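Local coordinates for protein cytochrome P450 268A2 Cyp268A2 (Mycobacterium marinum, PDB 6BLD) that belongs to the cytochrome P450 superfamily and holds a protoporphyrin IX haem in its helical core, with (3E,5E)-6,10-dimethylundeca-3,5,9-trien-2-one bound in a pocket beside it, at residues A[101-106]-A[254-259]; A[139-144]-A[383-388]. All blocks are in the same frame, centred on the assembly; numbering follows the deposited sequence.

Contact 1 (A[101-106]-A[254-259]); sequences SFLAMD and FVLLAV. With HEM (protoporphyrin IX containing Fe), chain B; DXJ ((3E,5E)-6,10-dimethylundeca-3,5,9-trien-2-one), chain C.
Leu256 drives one methyl into the face of Phe102: its CD2 sits 4.2 Å from the ring centroid and only 8° off the ring normal, a CH-pi contact over the centre. The two side chains stand at about a right angle, Leu256 pointing end-on at a flat ring. Phe102 is turned broadside by a first torsion of 60°, which places CG between the backbone N and the carbonyl carbon. With that face toward the helix, the ring's edge meets the haem, CE1 lying 3.4 Å from the carboxylate carbon CGA in the plane of the ring. The neighbours share the same methyl. Ser101 brings CB to 3.6 Å from CD2 of Leu256, and Leu103 reaches that atom too, while CD1 of Leu256 also meets Leu103 CB at 3.9 Å. Leu103, with CG anti to N (chi1 174°), carries its own CD2 onward to DXJ C06 at 3.6 Å. On the helix, Val259 closes on the same ligand with CG1, 3.6 Å from DXJ C05. The arrangement joins part of the B–C region, between the short B' helix 93-97 and helix C, 109-117, to the long helix 247-278 that crosses the chain beside the haem. Phe102 also leans on Leu113 and Arg114 of helix 109-117, and Arg114 is hydrogen-bonded to the haem. No hydrogen bond links the two segments; the contact is van der Waals in kind, made mainly by buried side chains, of which Phe102 and Leu103 also line the haem pocket, and Leu103 and Leu256 that of DXJ.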
loop_
_atom_site.group_PDB
_atom_site.type_symbol
_atom_site.label_atom_id
_atom_site.label_comp_id
_atom_site.label_asym_id
_atom_site.label_seq_id
_atom_site.Cartn_x
_atom_site.Cartn_y
_atom_site.Cartn_z
ATOM N N SER A 101 0.303 -13.260 5.408
ATOM C CA SER A 101 1.620 -13.900 5.210
ATOM C C SER A 101 2.598 -13.281 6.216
ATOM O O SER A 101 2.215 -13.015 7.366
ATOM C CB SER A 101 2.034 -13.789 3.759
ATOM O OG SER A 101 3.275 -14.432 3.531
ATOM N N PHE A 102 3.851 -13.032 5.834
ATOM C CA PHE A 102 4.831 -12.530 6.791
ATOM C C PHE A 102 4.674 -11.044 7.088
ATOM O O PHE A 102 5.429 -10.517 7.912
ATOM C CB PHE A 102 6.260 -12.821 6.308
ATOM C CG PHE A 102 6.606 -12.200 4.981
ATOM C CD1 PHE A 102 6.985 -10.869 4.895
ATOM C CD2 PHE A 102 6.584 -12.957 3.823
ATOM C CE1 PHE A 102 7.311 -10.301 3.681
ATOM C CE2 PHE A 102 6.913 -12.396 2.604
ATOM C CZ PHE A 102 7.276 -11.065 2.532
ATOM N N LEU A 103 3.728 -10.356 6.446
ATOM C CA LEU A 103 3.450 -8.975 6.828
ATOM C C LEU A 103 2.980 -8.898 8.276
ATOM O O LEU A 103 3.397 -8.010 9.029
ATOM C CB LEU A 103 2.410 -8.364 5.890
ATOM C CG LEU A 103 1.916 -6.961 6.252
ATOM C CD1 LEU A 103 2.971 -5.918 5.915
ATOM C CD2 LEU A 103 0.608 -6.650 5.542
ATOM N N ALA A 104 2.126 -9.828 8.686
ATOM C CA ALA A 104 1.643 -9.913 10.065
ATOM C C ALA A 104 2.406 -10.974 10.847
ATOM O O ALA A 104 1.821 -11.828 11.514
ATOM C CB ALA A 104 0.146 -10.189 10.083
ATOM N N MET A 105 3.734 -10.931 10.761
ATOM C CA MET A 105 4.590 -11.897 11.428
ATOM C C MET A 105 5.784 -11.182 12.038
ATOM O O MET A 105 6.254 -10.167 11.517
ATOM C CB MET A 105 5.084 -12.985 10.463
ATOM C CG MET A 105 4.034 -14.014 10.079
ATOM S SD MET A 105 4.745 -15.365 9.120
ATOM C CE MET A 105 3.264 -16.147 8.482
ATOM N N ASP A 106 6.267 -11.722 13.144
ATOM C CA ASP A 106 7.459 -11.231 13.811
ATOM C C ASP A 106 8.621 -12.186 13.580
ATOM O O ASP A 106 8.421 -13.335 13.171
ATOM C CB ASP A 106 7.206 -11.078 15.319
ATOM C CG ASP A 106 6.173 -10.015 15.632
ATOM O OD1 ASP A 106 6.345 -8.863 15.176
ATOM O OD2 ASP A 106 5.189 -10.329 16.333
ATOM N N PHE A 254 1.072 -15.259 -1.869
ATOM C CA PHE A 254 0.609 -14.842 -3.189
ATOM C C PHE A 254 -0.417 -13.722 -3.077
ATOM O O PHE A 254 -0.398 -12.771 -3.867
ATOM C CB PHE A 254 0.025 -16.037 -3.944
ATOM C CG PHE A 254 -0.406 -15.713 -5.347
ATOM C CD1 PHE A 254 0.523 -15.648 -6.373
ATOM C CD2 PHE A 254 -1.737 -15.470 -5.638
ATOM C CE1 PHE A 254 0.130 -15.348 -7.666
ATOM C CE2 PHE A 254 -2.137 -15.169 -6.929
ATOM C CZ PHE A 254 -1.201 -15.109 -7.944
ATOM N N VAL A 255 -1.320 -13.818 -2.098
ATOM C CA VAL A 255 -2.278 -12.745 -1.857
ATOM C C VAL A 255 -1.556 -11.487 -1.395
ATOM O O VAL A 255 -1.795 -10.389 -1.910
ATOM C CB VAL A 255 -3.339 -13.189 -0.836
ATOM C CG1 VAL A 255 -4.295 -12.039 -0.533
ATOM C CG2 VAL A 255 -4.097 -14.403 -1.355
ATOM N N LEU A 256 -0.666 -11.626 -0.413
ATOM C CA LEU A 256 0.117 -10.483 0.045
ATOM C C LEU A 256 0.860 -9.825 -1.111
ATOM O O LEU A 256 0.820 -8.597 -1.269
ATOM C CB LEU A 256 1.097 -10.936 1.127
ATOM C CG LEU A 256 2.166 -9.931 1.560
ATOM C CD1 LEU A 256 1.546 -8.628 2.056
ATOM C CD2 LEU A 256 3.111 -10.529 2.596
ATOM N N LEU A 257 1.509 -10.635 -1.956
ATOM C CA LEU A 257 2.267 -10.088 -3.077
ATOM C C LEU A 257 1.348 -9.441 -4.106
ATOM O O LEU A 257 1.672 -8.382 -4.654
ATOM C CB LEU A 257 3.107 -11.185 -3.725
ATOM C CG LEU A 257 4.070 -10.811 -4.853
ATOM C CD1 LEU A 257 4.963 -9.667 -4.418
ATOM C CD2 LEU A 257 4.892 -12.033 -5.209
ATOM N N ALA A 258 0.192 -10.058 -4.374
ATOM C CA ALA A 258 -0.740 -9.503 -5.350
ATOM C C ALA A 258 -1.332 -8.181 -4.873
ATOM O O ALA A 258 -1.465 -7.234 -5.657
ATOM C CB ALA A 258 -1.852 -10.512 -5.645
ATOM N N VAL A 259 -1.686 -8.090 -3.590
ATOM C CA VAL A 259 -2.332 -6.882 -3.087
ATOM C C VAL A 259 -1.321 -5.749 -2.957
ATOM O O VAL A 259 -1.540 -4.641 -3.460
ATOM C CB VAL A 259 -3.037 -7.162 -1.747
ATOM C CG1 VAL A 259 -3.560 -5.866 -1.150
ATOM C CG2 VAL A 259 -4.173 -8.157 -1.943
HETATM C CHA HEM B . 5.343 -3.718 2.936
HETATM C CHB HEM B . 5.431 -5.676 -1.505
HETATM C CHC HEM B . 4.850 -1.268 -3.461
HETATM C CHD HEM B . 3.902 0.475 0.980
HETATM C C1A HEM B . 5.428 -4.635 1.910
HETATM C C2A HEM B . 5.626 -6.065 2.047
HETATM C C3A HEM B . 5.652 -6.602 0.826
HETATM C C4A HEM B . 5.467 -5.536 -0.137
HETATM C CMA HEM B . 5.845 -8.099 0.496
HETATM C CAA HEM B . 5.791 -6.828 3.379
HETATM C CBA HEM B . 7.245 -6.712 3.828
HETATM C CGA HEM B . 7.407 -7.283 5.212
HETATM O O1A HEM B . 8.563 -7.591 5.602
HETATM O O2A HEM B . 6.381 -7.437 5.925
HETATM C C1B HEM B . 5.348 -4.652 -2.423
HETATM C C2B HEM B . 5.526 -4.783 -3.851
HETATM C C3B HEM B . 5.376 -3.584 -4.409
HETATM C C4B HEM B . 5.085 -2.626 -3.348
HETATM C CMB HEM B . 5.847 -6.088 -4.613
HETATM C CAB HEM B . 5.500 -3.356 -5.934
HETATM C CBB HEM B . 5.466 -2.146 -6.493
HETATM C C1C HEM B . 4.547 -0.404 -2.425
HETATM C C2C HEM B . 4.317 1.025 -2.536
HETATM C C3C HEM B . 4.047 1.496 -1.302
HETATM C C4C HEM B . 4.114 0.387 -0.378
HETATM C CMC HEM B . 4.367 1.800 -3.874
HETATM C CAC HEM B . 3.737 2.934 -0.824
HETATM C CBC HEM B . 3.897 4.021 -1.585
HETATM C C1D HEM B . 4.223 -0.491 1.907
HETATM C C2D HEM B . 4.143 -0.361 3.346
HETATM C C3D HEM B . 4.538 -1.517 3.891
HETATM C C4D HEM B . 4.887 -2.424 2.812
HETATM C CMD HEM B . 3.676 0.903 4.102
HETATM C CAD HEM B . 4.620 -1.834 5.402
HETATM C CBD HEM B . 5.890 -1.208 5.975
HETATM C CGD HEM B . 5.982 -1.446 7.461
HETATM O O1D HEM B . 6.951 -0.941 8.087
HETATM O O2D HEM B . 5.091 -2.133 8.022
HETATM N NA HEM B . 5.335 -4.349 0.560
HETATM N NB HEM B . 5.080 -3.323 -2.152
HETATM N NC HEM B . 4.416 -0.754 -1.094
HETATM N ND HEM B . 4.680 -1.761 1.618
HETATM FE FE HEM B . 5.107 -2.481 -0.253
HETATM C C10 DXJ C . -5.494 -7.949 2.690
HETATM C C13 DXJ C . -9.256 -8.300 3.313
HETATM C C01 DXJ C . 1.461 -3.000 1.973
HETATM C C02 DXJ C . 0.120 -3.664 1.675
HETATM C C03 DXJ C . -0.087 -4.911 2.046
HETATM C C04 DXJ C . -0.974 -2.880 0.951
HETATM C C05 DXJ C . -1.420 -5.601 1.761
HETATM C C06 DXJ C . -1.974 -6.318 2.990
HETATM C C07 DXJ C . -3.113 -7.281 2.657
HETATM C C08 DXJ C . -4.348 -6.992 3.015
HETATM C C09 DXJ C . -2.814 -8.582 1.918
HETATM C C11 DXJ C . -6.668 -7.772 3.262
HETATM C C12 DXJ C . -7.830 -8.714 2.958
HETATM O O14 DXJ C . -7.626 -9.765 2.448
#

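Contact 2 (A[139-144]-A[383-388]); sequences GIVDEL and RAIFGE
Ile140, whose CG2 faces Ile385, gives its carbonyl O to Leu144 N in a 2.8 Å bond, part of the helix that presents Ile140 and Val141 to 383-388. The carboxylate of Glu388 has its partner on the same helix as 139-144: OE1 forms a salt bridge with Lys138. Glu388 gets there by bending at CB–CG (chi2 -48°), which leaves its aliphatic root against Val141. There CB lies 3.7 Å from CG2 of Val141, the two side chains crossing at a slant. Val141 also rests CG1 against the Glu388 carbonyl, 3.7 Å from Glu388 O. The packing joins helix 123-147 to helix 375-392, the D and L helices of the four-helix bundle at the core of the P450 fold; helix L follows the loop bearing the haem-ligating cysteine. Their local axes approach to 9.7 Å and cross at -38°, running in broadly the same direction. Between them Ile385 extends CD1 from a CB that does not itself face the partner. With CG1 anti to N (chi1 -167°), this methyl reaches CG2 of Val141 at 3.8 Å and, more loosely, CG2 of Ile140 at 4.3 Å. Val141 therefore takes Ile385 and Glu388, one helical turn apart, on the same CG2 methyl. Helix 160-170 closes a further flank, where Leu161 touches both Ile140 and Ile385. Farther along helix 375-392, Leu389 and Gln392 continue the row that Val141 packs against, while Arg383 is tied back to helix 123-147 by a salt bridge to Glu130.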
loop_
_atom_site.group_PDB
_atom_site.type_symbol
_atom_site.label_atom_id
_atom_site.label_comp_id
_atom_site.label_asym_id
_atom_site.label_seq_id
_atom_site.Cartn_x
_atom_site.Cartn_y
_atom_site.Cartn_z
ATOM N N GLY A 139 4.232 0.540 -24.044
ATOM C CA GLY A 139 3.067 -0.022 -24.702
ATOM C C GLY A 139 1.763 0.341 -24.021
ATOM O O GLY A 139 0.733 0.481 -24.687
ATOM N N ILE A 140 1.783 0.494 -22.696
ATOM C CA ILE A 140 0.566 0.856 -21.973
ATOM C C ILE A 140 0.142 2.278 -22.324
ATOM O O ILE A 140 -1.030 2.539 -22.617
ATOM C CB ILE A 140 0.769 0.678 -20.457
ATOM C CG1 ILE A 140 0.661 -0.800 -20.081
ATOM C CG2 ILE A 140 -0.247 1.496 -19.676
ATOM C CD1 ILE A 140 1.405 -1.170 -18.821
ATOM N N VAL A 141 1.092 3.217 -22.303
ATOM C CA VAL A 141 0.774 4.592 -22.675
ATOM C C VAL A 141 0.403 4.677 -24.150
ATOM O O VAL A 141 -0.438 5.497 -24.541
ATOM C CB VAL A 141 1.949 5.525 -22.328
ATOM C CG1 VAL A 141 1.629 6.962 -22.710
ATOM C CG2 VAL A 141 2.276 5.432 -20.846
ATOM N N ASP A 142 1.007 3.832 -24.988
ATOM C CA ASP A 142 0.634 3.790 -26.398
ATOM C C ASP A 142 -0.808 3.329 -26.565
ATOM O O ASP A 142 -1.585 3.935 -27.313
ATOM C CB ASP A 142 1.588 2.872 -27.165
ATOM C CG ASP A 142 1.270 2.809 -28.646
ATOM O OD1 ASP A 142 1.177 3.879 -29.281
ATOM O OD2 ASP A 142 1.114 1.689 -29.176
ATOM N N GLU A 143 -1.186 2.252 -25.872
ATOM C CA GLU A 143 -2.568 1.785 -25.927
ATOM C C GLU A 143 -3.527 2.801 -25.318
ATOM O O GLU A 143 -4.671 2.917 -25.769
ATOM C CB GLU A 143 -2.700 0.439 -25.216
ATOM C CG GLU A 143 -2.018 -0.714 -25.933
ATOM C CD GLU A 143 -1.621 -1.832 -24.988
ATOM O OE1 GLU A 143 -0.535 -2.418 -25.182
ATOM O OE2 GLU A 143 -2.394 -2.124 -24.051
ATOM N N LEU A 144 -3.082 3.538 -24.299
ATOM C CA LEU A 144 -3.909 4.602 -23.740
ATOM C C LEU A 144 -4.142 5.705 -24.763
ATOM O O LEU A 144 -5.251 6.243 -24.869
ATOM C CB LEU A 144 -3.253 5.170 -22.481
ATOM C CG LEU A 144 -3.833 6.477 -21.938
ATOM C CD1 LEU A 144 -5.205 6.243 -21.329
ATOM C CD2 LEU A 144 -2.895 7.112 -20.923
ATOM N N ARG A 383 9.011 5.749 -12.252
ATOM C CA ARG A 383 9.903 6.435 -13.182
ATOM C C ARG A 383 9.551 6.107 -14.628
ATOM O O ARG A 383 9.583 6.984 -15.502
ATOM C CB ARG A 383 11.360 6.057 -12.887
ATOM C CG ARG A 383 11.901 6.590 -11.565
ATOM C CD ARG A 383 13.420 6.450 -11.497
ATOM N NE ARG A 383 13.861 5.109 -11.875
ATOM C CZ ARG A 383 14.123 4.136 -11.009
ATOM N NH1 ARG A 383 13.989 4.348 -9.708
ATOM N NH2 ARG A 383 14.517 2.948 -11.447
ATOM N N ALA A 384 9.207 4.848 -14.901
ATOM C CA ALA A 384 8.954 4.424 -16.271
ATOM C C ALA A 384 7.610 4.923 -16.787
ATOM O O ALA A 384 7.521 5.399 -17.924
ATOM C CB ALA A 384 9.026 2.900 -16.369
ATOM N N ILE A 385 6.555 4.828 -15.972
ATOM C CA ILE A 385 5.222 5.175 -16.457
ATOM C C ILE A 385 5.076 6.686 -16.610
ATOM O O ILE A 385 4.420 7.166 -17.542
ATOM C CB ILE A 385 4.138 4.582 -15.535
ATOM C CG1 ILE A 385 2.762 4.676 -16.197
ATOM C CG2 ILE A 385 4.133 5.260 -14.169
ATOM C CD1 ILE A 385 2.627 3.829 -17.445
ATOM N N PHE A 386 5.691 7.462 -15.715
ATOM C CA PHE A 386 5.579 8.911 -15.817
ATOM C C PHE A 386 6.516 9.476 -16.875
ATOM O O PHE A 386 6.236 10.538 -17.440
ATOM C CB PHE A 386 5.843 9.559 -14.458
ATOM C CG PHE A 386 4.662 9.505 -13.530
ATOM C CD1 PHE A 386 3.546 10.290 -13.763
ATOM C CD2 PHE A 386 4.662 8.655 -12.437
ATOM C CE1 PHE A 386 2.454 10.238 -12.916
ATOM C CE2 PHE A 386 3.572 8.596 -11.588
ATOM C CZ PHE A 386 2.467 9.388 -11.828
ATOM N N GLY A 387 7.619 8.784 -17.161
ATOM C CA GLY A 387 8.456 9.188 -18.276
ATOM C C GLY A 387 7.793 8.921 -19.614
ATOM O O GLY A 387 7.924 9.713 -20.551
ATOM N N GLU A 388 7.063 7.807 -19.719
ATOM C CA GLU A 388 6.370 7.492 -20.962
ATOM C C GLU A 388 5.147 8.373 -21.165
ATOM O O GLU A 388 4.819 8.719 -22.305
ATOM C CB GLU A 388 5.970 6.017 -20.987
ATOM C CG GLU A 388 7.123 5.074 -21.265
ATOM C CD GLU A 388 7.962 5.521 -22.447
ATOM O OE1 GLU A 388 7.382 5.954 -23.467
ATOM O OE2 GLU A 388 9.203 5.445 -22.355
#

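Overall arrangement
The two contacts do not touch: their centres are 29 Å apart and their nearest atoms about 15 Å. Contact 1 lies at the haem and at the DXJ pocket, in which DXJ C01 stands 4.3 Å from the haem iron, HEM FE. Contact 2 belongs to the outer part of the helical core, the Ile385 side chain being about 11 Å from the haem. Helix 160-170 touches both, packing on Leu257 of 254-259 and on the isoleucines of contact 2. Along the chain the segments alternate, 101-106, 139-144, 254-259 and 383-388, so the two pairings interlace the loop before helix 109-117 with helices 123-147, 247-278 and 375-392.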